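Local atomic coordinates of hypothetical protein BSU32300 (Bacillus subtilis subsp. subtilis str. 168, PDB entry 1YLM), a protein that is probably an RNase and the toxic component of a putative type VII toxin-antitoxin system, probably neutralised by its cognate antitoxin. Residues A[2-14]-A[129-143]. Numbering follows the deposited sequence.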
loop_
_atom_site.group_PDB
_atom_site.type_symbol
_atom_site.label_atom_id
_atom_site.label_comp_id
_atom_site.label_asym_id
_atom_site.label_seq_id
_atom_site.Cartn_x
_atom_site.Cartn_y
_atom_site.Cartn_z
ATOM N N TYR A 2 -24.725 -8.028 19.402
ATOM C CA TYR A 2 -23.544 -7.626 18.637
ATOM C C TYR A 2 -22.862 -8.840 18.031
ATOM O O TYR A 2 -22.555 -9.806 18.739
ATOM C CB TYR A 2 -22.530 -6.923 19.527
ATOM C CG TYR A 2 -23.045 -5.698 20.217
ATOM C CD1 TYR A 2 -23.621 -4.652 19.490
ATOM C CD2 TYR A 2 -22.921 -5.560 21.592
ATOM C CE1 TYR A 2 -24.098 -3.506 20.128
ATOM C CE2 TYR A 2 -23.381 -4.409 22.244
ATOM C CZ TYR A 2 -23.978 -3.398 21.507
ATOM O OH TYR A 2 -24.433 -2.257 22.142
ATOM N N PHE A 3 -22.634 -8.765 16.730
ATOM C CA PHE A 3 -21.862 -9.764 16.003
ATOM C C PHE A 3 -20.577 -9.083 15.541
ATOM O O PHE A 3 -20.559 -8.319 14.566
ATOM C CB PHE A 3 -22.659 -10.336 14.831
ATOM C CG PHE A 3 -23.970 -10.976 15.246
ATOM C CD1 PHE A 3 -25.130 -10.206 15.363
ATOM C CD2 PHE A 3 -24.039 -12.340 15.540
ATOM C CE1 PHE A 3 -26.350 -10.787 15.758
ATOM C CE2 PHE A 3 -25.252 -12.935 15.941
ATOM C CZ PHE A 3 -26.408 -12.146 16.051
ATOM N N VAL A 4 -19.515 -9.354 16.282
ATOM C CA VAL A 4 -18.238 -8.689 16.104
ATOM C C VAL A 4 -17.252 -9.689 15.507
ATOM O O VAL A 4 -17.149 -10.822 15.990
ATOM C CB VAL A 4 -17.725 -8.113 17.466
ATOM C CG1 VAL A 4 -16.411 -7.327 17.298
ATOM C CG2 VAL A 4 -18.796 -7.208 18.104
ATOM N N ASP A 5 -16.529 -9.280 14.462
ATOM C CA ASP A 5 -15.524 -10.156 13.850
ATOM C C ASP A 5 -14.258 -10.198 14.716
ATOM O O ASP A 5 -13.194 -9.669 14.375
ATOM C CB ASP A 5 -15.231 -9.772 12.405
ATOM C CG ASP A 5 -14.492 -10.885 11.638
ATOM O OD1 ASP A 5 -13.944 -11.842 12.257
ATOM O OD2 ASP A 5 -14.452 -10.784 10.404
ATOM N N ARG A 6 -14.399 -10.828 15.868
ATOM C CA ARG A 6 -13.390 -10.724 16.898
ATOM C C ARG A 6 -12.086 -11.404 16.496
ATOM O O ARG A 6 -11.006 -10.915 16.837
ATOM C CB ARG A 6 -13.916 -11.311 18.220
ATOM C CG ARG A 6 -13.012 -10.985 19.415
ATOM C CD ARG A 6 -13.646 -11.437 20.753
ATOM N NE ARG A 6 -12.828 -10.991 21.877
ATOM C CZ ARG A 6 -13.238 -10.937 23.143
ATOM N NH1 ARG A 6 -14.473 -11.314 23.476
ATOM N NH2 ARG A 6 -12.407 -10.503 24.081
ATOM N N SER A 7 -12.197 -12.531 15.803
ATOM C CA SER A 7 -11.020 -13.230 15.233
ATOM C C SER A 7 -10.183 -12.309 14.320
ATOM O O SER A 7 -8.969 -12.207 14.479
ATOM C CB SER A 7 -11.476 -14.441 14.412
ATOM O OG SER A 7 -12.077 -15.389 15.257
ATOM N N LYS A 8 -10.855 -11.648 13.384
ATOM C CA LYS A 8 -10.208 -10.720 12.459
ATOM C C LYS A 8 -9.527 -9.590 13.225
ATOM O O LYS A 8 -8.366 -9.264 12.952
ATOM C CB LYS A 8 -11.236 -10.150 11.470
ATOM C CG LYS A 8 -10.634 -9.242 10.395
ATOM C CD LYS A 8 -11.684 -8.849 9.372
ATOM C CE LYS A 8 -11.095 -7.966 8.280
ATOM N NZ LYS A 8 -10.787 -6.587 8.745
ATOM N N ILE A 9 -10.237 -8.997 14.187
ATOM C CA ILE A 9 -9.716 -7.853 14.935
ATOM C C ILE A 9 -8.482 -8.305 15.702
ATOM O O ILE A 9 -7.426 -7.672 15.641
ATOM C CB ILE A 9 -10.772 -7.236 15.908
ATOM C CG1 ILE A 9 -11.943 -6.619 15.124
ATOM C CG2 ILE A 9 -10.116 -6.184 16.842
ATOM C CD1 ILE A 9 -13.173 -6.292 15.979
ATOM N N GLU A 10 -8.594 -9.420 16.405
ATOM C CA GLU A 10 -7.502 -9.795 17.279
ATOM C C GLU A 10 -6.215 -10.361 16.637
ATOM O O GLU A 10 -5.103 -9.917 16.982
ATOM C CB GLU A 10 -7.981 -10.843 18.327
ATOM C CG GLU A 10 -9.055 -10.369 19.322
ATOM C CD GLU A 10 -9.496 -11.434 20.348
ATOM O OE1 GLU A 10 -9.271 -12.644 20.118
ATOM O OE2 GLU A 10 -10.065 -11.040 21.398
ATOM N N LYS A 11 -6.312 -11.211 15.621
ATOM C CA LYS A 11 -5.421 -11.191 14.448
ATOM C C LYS A 11 -4.749 -9.943 13.930
ATOM O O LYS A 11 -3.512 -9.903 13.858
ATOM C CB LYS A 11 -5.830 -12.207 13.364
ATOM C CG LYS A 11 -5.923 -13.644 13.951
ATOM C CD LYS A 11 -6.650 -14.639 13.018
ATOM C CE LYS A 11 -7.221 -15.883 13.761
ATOM N NZ LYS A 11 -8.136 -16.693 12.852
ATOM N N THR A 12 -5.537 -8.940 13.585
ATOM C CA THR A 12 -4.896 -7.733 13.085
ATOM C C THR A 12 -4.188 -6.920 14.173
ATOM O O THR A 12 -3.167 -6.292 13.892
ATOM C CB THR A 12 -5.742 -6.922 12.039
ATOM O OG1 THR A 12 -6.090 -5.618 12.501
ATOM C CG2 THR A 12 -6.887 -7.701 11.484
ATOM N N LEU A 13 -4.690 -6.971 15.413
ATOM C CA LEU A 13 -3.983 -6.348 16.543
ATOM C C LEU A 13 -2.613 -6.975 16.805
ATOM O O LEU A 13 -1.646 -6.273 17.075
ATOM C CB LEU A 13 -4.843 -6.391 17.822
ATOM C CG LEU A 13 -6.105 -5.516 17.885
ATOM C CD1 LEU A 13 -6.732 -5.623 19.278
ATOM C CD2 LEU A 13 -5.818 -4.080 17.561
ATOM N N GLY A 14 -2.529 -8.304 16.731
ATOM C CA GLY A 14 -1.239 -8.993 16.887
ATOM C C GLY A 14 -0.243 -8.602 15.808
ATOM O O GLY A 14 0.931 -8.356 16.091
ATOM N N ILE A 129 -8.626 -1.311 22.274
ATOM C CA ILE A 129 -9.524 -2.218 21.560
ATOM C C ILE A 129 -9.846 -3.475 22.383
ATOM O O ILE A 129 -11.010 -3.877 22.482
ATOM C CB ILE A 129 -8.981 -2.647 20.177
ATOM C CG1 ILE A 129 -8.736 -1.429 19.252
ATOM C CG2 ILE A 129 -9.949 -3.613 19.520
ATOM C CD1 ILE A 129 -9.978 -0.538 18.975
ATOM N N ARG A 130 -8.817 -4.098 22.941
ATOM C CA ARG A 130 -9.016 -5.309 23.726
ATOM C C ARG A 130 -9.859 -5.076 24.964
ATOM O O ARG A 130 -10.692 -5.918 25.267
ATOM C CB ARG A 130 -7.690 -5.949 24.118
ATOM C CG ARG A 130 -6.956 -6.585 22.972
ATOM C CD ARG A 130 -5.630 -7.099 23.486
ATOM N NE ARG A 130 -4.825 -7.601 22.396
ATOM C CZ ARG A 130 -3.635 -7.124 22.059
ATOM N NH1 ARG A 130 -3.054 -6.156 22.768
ATOM N NH2 ARG A 130 -3.014 -7.664 21.028
ATOM N N SER A 131 -9.641 -3.963 25.676
ATOM C CA SER A 131 -10.452 -3.626 26.867
ATOM C C SER A 131 -11.912 -3.472 26.490
ATOM O O SER A 131 -12.793 -3.959 27.186
ATOM C CB SER A 131 -9.987 -2.328 27.552
ATOM O OG SER A 131 -8.614 -2.388 27.907
ATOM N N TYR A 132 -12.164 -2.794 25.379
ATOM C CA TYR A 132 -13.517 -2.612 24.886
ATOM C C TYR A 132 -14.167 -3.951 24.551
ATOM O O TYR A 132 -15.292 -4.213 24.967
ATOM C CB TYR A 132 -13.528 -1.688 23.666
ATOM C CG TYR A 132 -14.888 -1.099 23.371
ATOM C CD1 TYR A 132 -15.273 0.130 23.915
ATOM C CD2 TYR A 132 -15.792 -1.776 22.558
ATOM C CE1 TYR A 132 -16.534 0.675 23.636
ATOM C CE2 TYR A 132 -17.048 -1.245 22.267
ATOM C CZ TYR A 132 -17.413 -0.027 22.810
ATOM O OH TYR A 132 -18.666 0.461 22.517
ATOM N N LEU A 133 -13.446 -4.799 23.821
ATOM C CA LEU A 133 -13.913 -6.145 23.484
ATOM C C LEU A 133 -14.240 -6.958 24.743
ATOM O O LEU A 133 -15.302 -7.581 24.841
ATOM C CB LEU A 133 -12.852 -6.870 22.635
ATOM C CG LEU A 133 -12.674 -6.369 21.193
ATOM C CD1 LEU A 133 -11.464 -6.983 20.494
ATOM C CD2 LEU A 133 -13.958 -6.620 20.392
ATOM N N GLU A 134 -13.320 -6.943 25.699
ATOM C CA GLU A 134 -13.480 -7.702 26.941
ATOM C C GLU A 134 -14.665 -7.194 27.756
ATOM O O GLU A 134 -15.434 -7.994 28.302
ATOM C CB GLU A 134 -12.198 -7.644 27.762
ATOM C CG GLU A 134 -11.051 -8.490 27.169
ATOM C CD GLU A 134 -9.670 -8.039 27.645
ATOM O OE1 GLU A 134 -9.585 -7.114 28.497
ATOM O OE2 GLU A 134 -8.662 -8.612 27.171
ATOM N N THR A 135 -14.815 -5.870 27.820
ATOM C CA THR A 135 -15.918 -5.237 28.558
ATOM C C THR A 135 -17.276 -5.532 27.931
ATOM O O THR A 135 -18.237 -5.836 28.644
ATOM C CB THR A 135 -15.695 -3.705 28.716
ATOM O OG1 THR A 135 -14.464 -3.494 29.421
ATOM C CG2 THR A 135 -16.827 -3.058 29.495
ATOM N N GLU A 136 -17.351 -5.491 26.600
ATOM C CA GLU A 136 -18.629 -5.615 25.923
ATOM C C GLU A 136 -19.015 -7.049 25.567
ATOM O O GLU A 136 -20.202 -7.369 25.527
ATOM C CB GLU A 136 -18.679 -4.722 24.685
ATOM C CG GLU A 136 -18.562 -3.239 24.989
ATOM C CD GLU A 136 -19.698 -2.740 25.879
ATOM O OE1 GLU A 136 -20.844 -3.207 25.712
ATOM O OE2 GLU A 136 -19.435 -1.891 26.751
ATOM N N LEU A 137 -18.029 -7.903 25.310
ATOM C CA LEU A 137 -18.288 -9.268 24.846
ATOM C C LEU A 137 -17.803 -10.331 25.834
ATOM O O LEU A 137 -18.104 -11.520 25.684
ATOM C CB LEU A 137 -17.615 -9.506 23.480
ATOM C CG LEU A 137 -17.856 -8.474 22.372
ATOM C CD1 LEU A 137 -17.008 -8.802 21.165
ATOM C CD2 LEU A 137 -19.325 -8.388 21.991
ATOM N N GLY A 138 -17.038 -9.908 26.831
ATOM C CA GLY A 138 -16.418 -10.850 27.749
ATOM C C GLY A 138 -15.101 -11.399 27.217
ATOM O O GLY A 138 -14.587 -10.942 26.182
ATOM N N PRO A 139 -14.542 -12.395 27.917
ATOM C CA PRO A 139 -13.181 -12.860 27.660
ATOM C C PRO A 139 -12.982 -13.740 26.411
ATOM O O PRO A 139 -11.837 -13.957 25.992
ATOM C CB PRO A 139 -12.828 -13.651 28.932
ATOM C CG PRO A 139 -14.154 -14.001 29.570
ATOM C CD PRO A 139 -15.211 -13.124 29.018
ATOM N N VAL A 140 -14.064 -14.250 25.828
ATOM C CA VAL A 140 -13.936 -15.367 24.882
ATOM C C VAL A 140 -14.693 -15.204 23.569
ATOM O O VAL A 140 -14.161 -15.518 22.491
ATOM C CB VAL A 140 -14.308 -16.730 25.581
ATOM C CG1 VAL A 140 -14.310 -17.860 24.608
ATOM C CG2 VAL A 140 -13.347 -17.018 26.745
ATOM N N SER A 141 -15.930 -14.723 23.646
ATOM C CA SER A 141 -16.866 -14.801 22.518
ATOM C C SER A 141 -16.860 -13.583 21.599
ATOM O O SER A 141 -16.569 -12.464 22.026
ATOM C CB SER A 141 -18.301 -15.074 23.022
ATOM O OG SER A 141 -19.258 -15.095 21.954
ATOM N N ALA A 142 -17.196 -13.833 20.337
ATOM C CA ALA A 142 -17.367 -12.784 19.330
ATOM C C ALA A 142 -18.756 -12.143 19.400
ATOM O O ALA A 142 -18.972 -11.106 18.773
ATOM C CB ALA A 142 -17.136 -13.347 17.938
ATOM N N PHE A 143 -19.700 -12.769 20.127
ATOM C CA PHE A 143 -21.080 -12.260 20.166
ATOM C C PHE A 143 -21.572 -11.889 21.576
ATOM O O PHE A 143 -21.174 -12.539 22.555
ATOM C CB PHE A 143 -22.070 -13.248 19.515
ATOM C CG PHE A 143 -21.602 -13.817 18.196
ATOM C CD1 PHE A 143 -21.171 -12.991 17.169
ATOM C CD2 PHE A 143 -21.593 -15.185 17.982
ATOM C CE1 PHE A 143 -20.741 -13.524 15.949
ATOM C CE2 PHE A 143 -21.174 -15.717 16.769
ATOM C CZ PHE A 143 -20.756 -14.885 15.753
HETATM O O HOH W 1 -4.424 -9.913 19.609
#
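R6 reaches across from the first turn of helix 6-23 into the turn that follows helix 119-137. Its CG stands anti to the backbone N (chi1 -169°) and the chain runs extended to NE, which carries the guanidinium to two backbone carbonyls. R6 NH1 donates to G138 O at 2.7 Å and to S141 O at 2.8 Å, both oxygens lying in the guanidinium plane. R6 NH2 also donates to G138 O, at 3.1 Å, so G138 O accepts from both terminal nitrogens of R6. L133 CB packs over one guanidinium face, and R6 NE forms a salt bridge with E10 OE2 (2.8 Å), one helical turn on, which helps fix the rotation of the group. The C-terminal tail then folds back along the extended residues 2-4: V4 N donates to A142 O at 3.1 Å, and the F143 ring meets F3 obliquely, planes at 58°. Beneath, V4 packs on L133 and L137, while I9 CG2 touches I129 CG2 at 3.7 Å and L13 CD1 lies against the same I129 methyl. M56 of helix 32-59 backs both I9 and L133. At the far end a water bridges E10 O and R130 NH2, the latter also salt-bridged to E17. The chain termini are thus tied together beside helix segments 6-14 and 129-137, roughly antiparallel at 154°, within the all-helical HepT-like fold and away from the active site inferred by similarity.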